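Local coordinates for C381 turret protein (Sulfolobus turreted icosahedral virus, PDB 4IND), which probably builds the five-subunit turrets that project from the viral capsid, each subunit carrying three jelly-roll domains, at residues R172-K175 with G176-I180; V96-F100 with N101-T105; L145-V148 with F149-G152; L288-Q291 with G292-S295. One frame throughout, in Å; residues are numbered along the deposited sequence.

Overall arrangement
The contacts follow one another in series, and none nests within or crosses another. Interaction 2 comes first and folds the loop between strands 94-96 and 108-110 of the first jelly roll. Interaction 3 follows, where strand 138-147 leaves that domain for strand 155-163 of the second. Interaction 1 then closes the short loop from strand 168-172 to strand 176-187, which lie in different sheets. Interactions 3 and 1 touch each other and share a dihydrogenphosphate ion, so they tie the first two domains together. Interaction 4 is a turn before strand 295-305 in the third domain. Its centre is about 30 Å from those of interactions 2 and 3.

Interaction 1 of 4, residues R172-K175 with G176-I180; sequences RLRK and GTYAI. With 2HP (dihydrogenphosphate ion), chain U.
The ring of Tyr178 carries Leu173 on one face and meets the carbonyl oxygen of Arg174 at its edge, in the ring plane. This short loop joins the two sheets of the second jelly roll, from strand 168-172 to strand 176-187. Leu173 CD1 lies 3.9 Å from the centroid of the Tyr178 ring, 18° off the normal, a CH-pi contact. The two side chains run antiparallel to one another, and Leu173 CB is 3.8 Å from Tyr178 CE2. The Tyr178 hydroxyl reaches back across the loop. Its OH donates to Arg174 O at 2.7 Å and sits 43° out of the carbonyl plane. Phe149 packs edge-to-face with the same ring. Arg174 crosses the tyrosine at about a right angle, with CG 3.5 Å from Tyr178 OH. Its guanidinium, poorly ordered, binds Phe149 O through NH2 and gives the dihydrogenphosphate only a weak bond. A bend at chi3 (70°) brings the Arg172 guanidinium to the ion, while its NH1 pairs with Glu125 and with Asn153 of a neighbouring subunit. Arg172 NH2 donates to phosphate O1 at 3.2 Å, and that oxygen sits at the guanidinium edge, in plane.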
loop_
_atom_site.group_PDB
_atom_site.type_symbol
_atom_site.label_atom_id
_atom_site.label_comp_id
_atom_site.label_asym_id
_atom_site.label_seq_id
_atom_site.Cartn_x
_atom_site.Cartn_y
_atom_site.Cartn_z
ATOM N N ARG A 172 15.236 7.820 12.866
ATOM C CA ARG A 172 14.861 6.435 12.573
ATOM C C ARG A 172 14.115 6.416 11.256
ATOM O O ARG A 172 13.220 7.226 11.045
ATOM C CB ARG A 172 13.933 5.873 13.669
ATOM C CG ARG A 172 13.502 4.446 13.405
ATOM C CD ARG A 172 12.134 4.079 13.976
ATOM N NE ARG A 172 11.034 4.735 13.266
ATOM C CZ ARG A 172 9.754 4.586 13.613
ATOM N NH1 ARG A 172 9.431 3.825 14.659
ATOM N NH2 ARG A 172 8.790 5.206 12.942
ATOM N N LEU A 173 14.478 5.497 10.365
ATOM C CA LEU A 173 13.745 5.324 9.110
ATOM C C LEU A 173 13.195 3.918 9.051
ATOM O O LEU A 173 13.934 2.961 9.276
ATOM C CB LEU A 173 14.667 5.542 7.912
ATOM C CG LEU A 173 15.347 6.898 7.815
ATOM C CD1 LEU A 173 16.234 6.944 6.569
ATOM C CD2 LEU A 173 14.305 8.010 7.764
ATOM N N ARG A 174 11.911 3.772 8.744
ATOM C CA ARG A 174 11.361 2.428 8.616
ATOM C C ARG A 174 11.742 1.929 7.230
ATOM O O ARG A 174 12.313 2.675 6.444
ATOM C CB ARG A 174 9.851 2.458 8.764
ATOM C CG ARG A 174 9.204 3.358 7.735
ATOM C CD ARG A 174 7.751 3.020 7.545
ATOM N NE ARG A 174 7.148 3.912 6.570
ATOM C CZ ARG A 174 6.542 5.059 6.863
ATOM N NH1 ARG A 174 6.433 5.476 8.126
ATOM N NH2 ARG A 174 6.035 5.791 5.877
ATOM N N LYS A 175 11.403 0.690 6.920
ATOM C CA LYS A 175 11.814 0.086 5.654
ATOM C C LYS A 175 11.461 0.953 4.458
ATOM O O LYS A 175 10.398 1.578 4.393
ATOM C CB LYS A 175 11.213 -1.320 5.484
ATOM C CG LYS A 175 9.698 -1.355 5.299
ATOM C CD LYS A 175 9.172 -2.803 5.367
ATOM C CE LYS A 175 7.681 -2.886 5.054
ATOM N NZ LYS A 175 7.424 -2.589 3.608
ATOM N N GLY A 176 12.373 0.988 3.495
ATOM C CA GLY A 176 12.192 1.803 2.304
ATOM C C GLY A 176 13.543 2.204 1.753
ATOM O O GLY A 176 14.573 1.851 2.315
ATOM N N THR A 177 13.547 2.909 0.628
ATOM C CA THR A 177 14.761 3.540 0.149
ATOM C C THR A 177 14.557 5.036 0.247
ATOM O O THR A 177 13.469 5.541 -0.051
ATOM C CB THR A 177 15.054 3.123 -1.307
ATOM O OG1 THR A 177 15.233 1.700 -1.355
ATOM C CG2 THR A 177 16.322 3.819 -1.822
ATOM N N TYR A 178 15.585 5.745 0.701
ATOM C CA TYR A 178 15.469 7.170 0.945
ATOM C C TYR A 178 16.561 7.983 0.294
ATOM O O TYR A 178 17.705 7.543 0.185
ATOM C CB TYR A 178 15.543 7.437 2.437
ATOM C CG TYR A 178 14.442 6.794 3.244
ATOM C CD1 TYR A 178 13.339 7.526 3.656
ATOM C CD2 TYR A 178 14.508 5.454 3.596
ATOM C CE1 TYR A 178 12.324 6.942 4.422
ATOM C CE2 TYR A 178 13.499 4.858 4.363
ATOM C CZ TYR A 178 12.415 5.602 4.758
ATOM O OH TYR A 178 11.423 5.031 5.528
ATOM N N ALA A 179 16.203 9.191 -0.116
ATOM C CA ALA A 179 17.188 10.175 -0.545
ATOM C C ALA A 179 17.470 11.070 0.652
ATOM O O ALA A 179 16.548 11.480 1.358
ATOM C CB ALA A 179 16.672 10.986 -1.704
ATOM N N ILE A 180 18.746 11.362 0.892
ATOM C CA ILE A 180 19.110 12.371 1.876
ATOM C C ILE A 180 19.850 13.461 1.115
ATOM O O ILE A 180 20.915 13.216 0.550
ATOM C CB ILE A 180 20.016 11.795 2.943
ATOM C CG1 ILE A 180 19.264 10.721 3.730
ATOM C CG2 ILE A 180 20.500 12.902 3.874
ATOM C CD1 ILE A 180 20.159 9.929 4.677
HETATM P P 2HP U . 7.350 8.361 11.143
HETATM O O1 2HP U . 8.399 7.407 10.631
HETATM O O2 2HP U . 7.279 7.952 12.581
HETATM O O3 2HP U . 6.011 8.093 10.386
HETATM O O4 2HP U . 7.768 9.865 11.081
#

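Interaction 2 of 4, residues V96-F100 with N101-T105; sequences VTPFF and NNNNT
Phe100 and Asn101 meet at the tip of the loop with two positive phi angles in succession, 51° and 70°. Neither residue is a glycine. A weak bond of 2.7 Å from Asn102 N to Phe100 O spans Asn101, as in a classic gamma turn. Around it, Asn103 N donates to Phe99 O at 2.9 Å. The chain thus doubles back between strands 94-96 and 108-110 of the first jelly roll.

Asn103 is the main side chain of the bend. Its CG is anti to the backbone N (chi1 174°), which carries the amide back to the incoming chain. There ND2 donates to Pro98 O at 2.8 Å, and the bond lies close to the planes of both groups. Thr97 CG2 packs 3.5 Å from Asn103 ND2. On the other branch, Asn103 OD1 accepts from Thr105 N at 3.0 Å, an Asx turn with the donor above the amide plane. Met106 N also donates to OD1.

The two phenylalanines are used differently. Phe99 takes Asn101 CA over its face, 3.9 Å from the ring centroid, a CH-pi contact. Phe100 lies alongside Asn103, CB to CB 3.7 Å, with its ring over Pro98 CB. Asp120 accepts from the backbone N of both phenylalanines. Asn101 ND2 bonds to Ser170 O of the second domain, and Asn101 OD1 accepts from Thr123 N of the first. The chemistry implies a buried Asn103 amide whose rotation is fixed, because donor and acceptor ends are each held by backbone groups.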
loop_
_atom_site.group_PDB
_atom_site.type_symbol
_atom_site.label_atom_id
_atom_site.label_comp_id
_atom_site.label_asym_id
_atom_site.label_seq_id
_atom_site.Cartn_x
_atom_site.Cartn_y
_atom_site.Cartn_z
ATOM N N VAL A 96 20.177 29.270 18.789
ATOM C CA VAL A 96 19.491 28.149 19.399
ATOM C C VAL A 96 20.225 26.899 18.940
ATOM O O VAL A 96 20.775 26.869 17.828
ATOM C CB VAL A 96 18.016 28.123 18.957
ATOM C CG1 VAL A 96 17.457 26.730 19.051
ATOM C CG2 VAL A 96 17.180 29.105 19.793
ATOM N N THR A 97 20.258 25.884 19.796
ATOM C CA THR A 97 20.907 24.622 19.467
ATOM C C THR A 97 19.866 23.515 19.356
ATOM O O THR A 97 19.375 23.015 20.376
ATOM C CB THR A 97 21.948 24.257 20.542
ATOM O OG1 THR A 97 22.891 25.335 20.675
ATOM C CG2 THR A 97 22.684 22.968 20.184
ATOM N N PRO A 98 19.510 23.117 18.113
ATOM C CA PRO A 98 18.456 22.106 18.001
ATOM C C PRO A 98 18.887 20.768 18.575
ATOM O O PRO A 98 20.080 20.453 18.589
ATOM C CB PRO A 98 18.188 22.033 16.477
ATOM C CG PRO A 98 19.399 22.562 15.849
ATOM C CD PRO A 98 19.931 23.623 16.795
ATOM N N PHE A 99 17.911 19.991 19.040
ATOM C CA PHE A 99 18.142 18.680 19.623
ATOM C C PHE A 99 18.681 17.683 18.587
ATOM O O PHE A 99 19.738 17.088 18.780
ATOM C CB PHE A 99 16.814 18.196 20.230
ATOM C CG PHE A 99 16.903 16.908 21.011
ATOM C CD1 PHE A 99 17.678 16.825 22.163
ATOM C CD2 PHE A 99 16.151 15.799 20.636
ATOM C CE1 PHE A 99 17.731 15.632 22.917
ATOM C CE2 PHE A 99 16.198 14.608 21.385
ATOM C CZ PHE A 99 16.986 14.531 22.524
ATOM N N PHE A 100 17.935 17.492 17.501
ATOM C CA PHE A 100 18.348 16.583 16.429
ATOM C C PHE A 100 18.730 15.210 16.987
ATOM O O PHE A 100 19.578 14.526 16.428
ATOM C CB PHE A 100 19.558 17.173 15.667
ATOM C CG PHE A 100 19.222 18.327 14.730
ATOM C CD1 PHE A 100 17.953 18.492 14.220
ATOM C CD2 PHE A 100 20.209 19.232 14.349
ATOM C CE1 PHE A 100 17.657 19.535 13.365
ATOM C CE2 PHE A 100 19.922 20.282 13.496
ATOM C CZ PHE A 100 18.644 20.439 13.006
ATOM N N ASN A 101 18.119 14.842 18.113
ATOM C CA ASN A 101 18.385 13.591 18.822
ATOM C C ASN A 101 19.747 13.509 19.495
ATOM O O ASN A 101 19.843 13.050 20.630
ATOM C CB ASN A 101 18.125 12.344 17.944
ATOM C CG ASN A 101 16.652 12.112 17.704
ATOM O OD1 ASN A 101 15.857 12.106 18.653
ATOM N ND2 ASN A 101 16.267 11.942 16.432
ATOM N N ASN A 102 20.788 13.963 18.787
ATOM C CA ASN A 102 22.159 13.814 19.258
ATOM C C ASN A 102 23.046 15.053 19.094
ATOM O O ASN A 102 24.243 14.968 19.287
ATOM C CB ASN A 102 22.835 12.614 18.580
ATOM C CG ASN A 102 22.302 11.276 19.080
ATOM O OD1 ASN A 102 21.595 10.571 18.368
ATOM N ND2 ASN A 102 22.654 10.921 20.302
ATOM N N ASN A 103 22.470 16.198 18.744
ATOM C CA ASN A 103 23.281 17.389 18.509
ATOM C C ASN A 103 23.432 18.200 19.784
ATOM O O ASN A 103 22.479 18.323 20.563
ATOM C CB ASN A 103 22.635 18.301 17.468
ATOM C CG ASN A 103 23.385 19.618 17.324
ATOM O OD1 ASN A 103 24.592 19.628 17.052
ATOM N ND2 ASN A 103 22.684 20.734 17.517
ATOM N N ASN A 104 24.610 18.770 19.988
ATOM C CA ASN A 104 24.750 19.824 20.988
ATOM C C ASN A 104 25.764 20.888 20.597
ATOM O O ASN A 104 26.274 21.613 21.461
ATOM C CB ASN A 104 25.080 19.245 22.359
ATOM C CG ASN A 104 26.320 18.402 22.347
ATOM O OD1 ASN A 104 27.261 18.655 21.591
ATOM N ND2 ASN A 104 26.328 17.373 23.174
ATOM N N THR A 105 26.076 20.973 19.302
ATOM C CA THR A 105 27.017 21.994 18.821
ATOM C C THR A 105 26.463 22.836 17.670
ATOM O O THR A 105 26.757 24.020 17.584
ATOM C CB THR A 105 28.359 21.399 18.387
ATOM O OG1 THR A 105 28.117 20.333 17.460
ATOM C CG2 THR A 105 29.140 20.868 19.582
#

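Interaction 3 of 4, residues L145-V148 with F149-G152; sequences LERV and FEKG. With 2HP (dihydrogenphosphate ion), chain U.
Arg147 and Glu150 stack their flat ends, with the guanidinium and carboxylate planes only 17° apart. Glu150 OE2 lies over one face of the guanidinium, 3.9 Å from Arg147 NH1. This is a long salt bridge of charges alone, since no N-H points at the oxygen. The stems are closer: Glu150 CG touches Arg147 CB at 3.5 Å. A bend in the glutamate at chi2 (-83°) lays the carboxylate along the arginine.

The guanidinium edge serves the dihydrogenphosphate ion. Arg147 NH2 donates to phosphate O2 at 2.9 Å, and Arg147 NE donates to that oxygen at 3.1 Å. Arg147 NH1 bonds to Gln76 OE1.

The side chains of Val148 and Phe149 run alongside one another. Val148 CG2 is 3.3 Å from Phe149 CD2, with Val148 CB over the ring face and phosphate O1 at the ring edge. The modelled closeness of the ion to Val148 O is doubtful.

The contact lies where strand 138-147 of the first jelly roll runs on toward strand 155-163 of the second. Asn153 and Lys151 of a neighbouring subunit pack against Arg147 and Glu150. The chemistry divides the guanidinium in two: its edge meets the anion by hydrogen bonds, and its face meets the carboxylate by charge. This probably offsets part of the arginine's charge, while NE and NH2 remain directed at the phosphate.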
loop_
_atom_site.group_PDB
_atom_site.type_symbol
_atom_site.label_atom_id
_atom_site.label_comp_id
_atom_site.label_asym_id
_atom_site.label_seq_id
_atom_site.Cartn_x
_atom_site.Cartn_y
_atom_site.Cartn_z
ATOM N N LEU A 145 4.389 19.236 16.810
ATOM C CA LEU A 145 4.998 17.903 16.756
ATOM C C LEU A 145 4.247 17.124 15.708
ATOM O O LEU A 145 3.052 16.886 15.868
ATOM C CB LEU A 145 4.770 17.177 18.093
ATOM C CG LEU A 145 5.649 17.478 19.291
ATOM C CD1 LEU A 145 4.955 17.086 20.615
ATOM C CD2 LEU A 145 6.931 16.699 19.139
ATOM N N GLU A 146 4.904 16.723 14.625
ATOM C CA GLU A 146 4.192 15.917 13.624
ATOM C C GLU A 146 5.086 14.776 13.175
ATOM O O GLU A 146 6.288 14.945 13.037
ATOM C CB GLU A 146 3.734 16.777 12.421
ATOM C CG GLU A 146 4.854 17.140 11.453
ATOM C CD GLU A 146 4.373 17.356 10.002
ATOM O OE1 GLU A 146 3.465 18.195 9.770
ATOM O OE2 GLU A 146 4.935 16.700 9.090
ATOM N N ARG A 147 4.495 13.610 12.953
ATOM C CA ARG A 147 5.249 12.473 12.457
ATOM C C ARG A 147 5.484 12.655 10.951
ATOM O O ARG A 147 4.564 12.962 10.202
ATOM C CB ARG A 147 4.480 11.172 12.747
ATOM C CG ARG A 147 4.359 10.889 14.264
ATOM C CD ARG A 147 3.748 9.526 14.530
ATOM N NE ARG A 147 4.536 8.497 13.870
ATOM C CZ ARG A 147 4.201 7.218 13.818
ATOM N NH1 ARG A 147 3.082 6.807 14.400
ATOM N NH2 ARG A 147 4.982 6.356 13.174
ATOM N N VAL A 148 6.719 12.486 10.515
ATOM C CA VAL A 148 7.031 12.606 9.076
ATOM C C VAL A 148 6.963 11.230 8.420
ATOM O O VAL A 148 7.004 10.225 9.097
ATOM C CB VAL A 148 8.420 13.219 8.875
ATOM C CG1 VAL A 148 8.471 14.597 9.484
ATOM C CG2 VAL A 148 9.485 12.355 9.522
ATOM N N PHE A 149 6.847 11.160 7.107
ATOM C CA PHE A 149 6.749 9.857 6.472
ATOM C C PHE A 149 5.367 9.284 6.749
ATOM O O PHE A 149 5.122 8.094 6.567
ATOM C CB PHE A 149 7.864 8.926 6.976
ATOM C CG PHE A 149 9.247 9.494 6.777
ATOM C CD1 PHE A 149 9.627 10.006 5.532
ATOM C CD2 PHE A 149 10.144 9.562 7.825
ATOM C CE1 PHE A 149 10.885 10.568 5.352
ATOM C CE2 PHE A 149 11.415 10.109 7.645
ATOM C CZ PHE A 149 11.778 10.612 6.398
ATOM N N GLU A 150 4.475 10.144 7.229
ATOM C CA GLU A 150 3.047 9.852 7.227
ATOM C C GLU A 150 2.485 10.645 6.066
ATOM O O GLU A 150 2.855 11.802 5.867
ATOM C CB GLU A 150 2.374 10.361 8.501
ATOM C CG GLU A 150 3.048 9.953 9.792
ATOM C CD GLU A 150 2.650 8.566 10.241
ATOM O OE1 GLU A 150 3.245 7.591 9.730
ATOM O OE2 GLU A 150 1.744 8.454 11.099
ATOM N N LYS A 151 1.620 10.033 5.282
ATOM C CA LYS A 151 0.884 10.799 4.293
ATOM C C LYS A 151 1.851 11.400 3.281
ATOM O O LYS A 151 1.569 12.433 2.666
ATOM C CB LYS A 151 0.074 11.889 4.997
ATOM C CG LYS A 151 -0.966 11.327 5.970
ATOM C CD LYS A 151 -1.534 12.410 6.879
ATOM C CE LYS A 151 -2.912 12.019 7.413
ATOM N NZ LYS A 151 -2.918 10.730 8.168
ATOM N N GLY A 152 3.001 10.746 3.132
ATOM C CA GLY A 152 3.942 11.090 2.092
ATOM C C GLY A 152 4.723 12.346 2.384
ATOM O O GLY A 152 5.285 12.939 1.465
HETATM P P 2HP U . 7.350 8.361 11.143
HETATM O O1 2HP U . 8.399 7.407 10.631
HETATM O O2 2HP U . 7.279 7.952 12.581
HETATM O O3 2HP U . 6.011 8.093 10.386
HETATM O O4 2HP U . 7.768 9.865 11.081
#

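Interaction 4 of 4, residues L288-Q291 with G292-S295; sequences LNVQ and GSGS
Ser293 grips Val290 O twice at the close of a type II beta turn from Val290 to Ser293. The hydroxyl Ser293 OG donates to Val290 O at 2.6 Å, in the carbonyl plane and on a lone pair. Its chi1 of 71° sets OG between the backbone N and the carbonyl carbon, turned back to Val290 O. Ser293 N closes the turn, donating to the same oxygen at 3.1 Å from above that plane. Gly292 takes the third position with phi 83°, as glycine commonly does in a type II turn. The turn belongs to the third, nucleoplasmin-like jelly roll and leads from strand 283-289 in one sheet to strand 295-305 in the other.

An Asx turn overlaps its start. Asn289 OD1 accepts from Gln291 N at 2.9 Å, nearly along the C=O axis. After the turn, Ser295 OG donates to Ser293 OG at 2.7 Å, so a chain of hydroxyls leads to the Val290 carbonyl. The Glu379 carboxylate receives Gly292 N and Gly294 N, one on each oxygen.

Val290 is buried, and its CB lies 3.5 Å from Ser293 OG. The CG2 branch of Val290 reaches the far end of the loop, 3.6 Å from Ser295 O.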
loop_
_atom_site.group_PDB
_atom_site.type_symbol
_atom_site.label_atom_id
_atom_site.label_comp_id
_atom_site.label_asym_id
_atom_site.label_seq_id
_atom_site.Cartn_x
_atom_site.Cartn_y
_atom_site.Cartn_z
ATOM N N LEU A 288 34.234 -4.031 -9.946
ATOM C CA LEU A 288 33.487 -2.872 -9.507
ATOM C C LEU A 288 33.258 -2.933 -8.004
ATOM O O LEU A 288 32.972 -3.990 -7.451
ATOM C CB LEU A 288 32.158 -2.797 -10.256
ATOM C CG LEU A 288 31.401 -1.469 -10.207
ATOM C CD1 LEU A 288 32.376 -0.298 -10.089
ATOM C CD2 LEU A 288 30.535 -1.338 -11.451
ATOM N N ASN A 289 33.400 -1.785 -7.350
ATOM C CA ASN A 289 33.175 -1.675 -5.909
ATOM C C ASN A 289 32.504 -0.346 -5.610
ATOM O O ASN A 289 33.136 0.707 -5.720
ATOM C CB ASN A 289 34.492 -1.794 -5.137
ATOM C CG ASN A 289 34.288 -1.745 -3.630
ATOM O OD1 ASN A 289 33.222 -1.340 -3.146
ATOM N ND2 ASN A 289 35.302 -2.159 -2.883
ATOM N N VAL A 290 31.217 -0.380 -5.266
ATOM C CA VAL A 290 30.498 0.877 -4.998
ATOM C C VAL A 290 30.139 1.019 -3.533
ATOM O O VAL A 290 29.296 1.844 -3.160
ATOM C CB VAL A 290 29.260 1.059 -5.905
ATOM C CG1 VAL A 290 29.681 1.027 -7.383
ATOM C CG2 VAL A 290 28.221 -0.041 -5.628
ATOM N N GLN A 291 30.803 0.244 -2.688
ATOM C CA GLN A 291 30.564 0.381 -1.238
ATOM C C GLN A 291 30.819 1.814 -0.760
ATOM O O GLN A 291 31.846 2.414 -1.090
ATOM C CB GLN A 291 31.439 -0.592 -0.432
ATOM C CG GLN A 291 31.192 -0.502 1.087
ATOM C CD GLN A 291 32.185 -1.309 1.901
ATOM O OE1 GLN A 291 33.349 -1.457 1.518
ATOM N NE2 GLN A 291 31.730 -1.833 3.040
ATOM N N GLY A 292 29.887 2.364 0.013
ATOM C CA GLY A 292 30.053 3.700 0.551
ATOM C C GLY A 292 29.657 4.808 -0.403
ATOM O O GLY A 292 29.865 5.972 -0.104
ATOM N N SER A 293 29.086 4.446 -1.549
ATOM C CA SER A 293 28.746 5.422 -2.581
ATOM C C SER A 293 27.307 5.908 -2.518
ATOM O O SER A 293 26.949 6.872 -3.194
ATOM C CB SER A 293 28.967 4.799 -3.965
ATOM O OG SER A 293 27.976 3.821 -4.227
ATOM N N GLY A 294 26.471 5.223 -1.746
ATOM C CA GLY A 294 25.045 5.516 -1.735
ATOM C C GLY A 294 24.329 4.748 -2.835
ATOM O O GLY A 294 23.236 5.135 -3.265
ATOM N N SER A 295 24.944 3.663 -3.304
ATOM C CA SER A 295 24.313 2.857 -4.345
ATOM C C SER A 295 24.691 1.403 -4.213
ATOM O O SER A 295 25.563 1.048 -3.418
ATOM C CB SER A 295 24.700 3.376 -5.733
ATOM O OG SER A 295 26.067 3.122 -6.007
#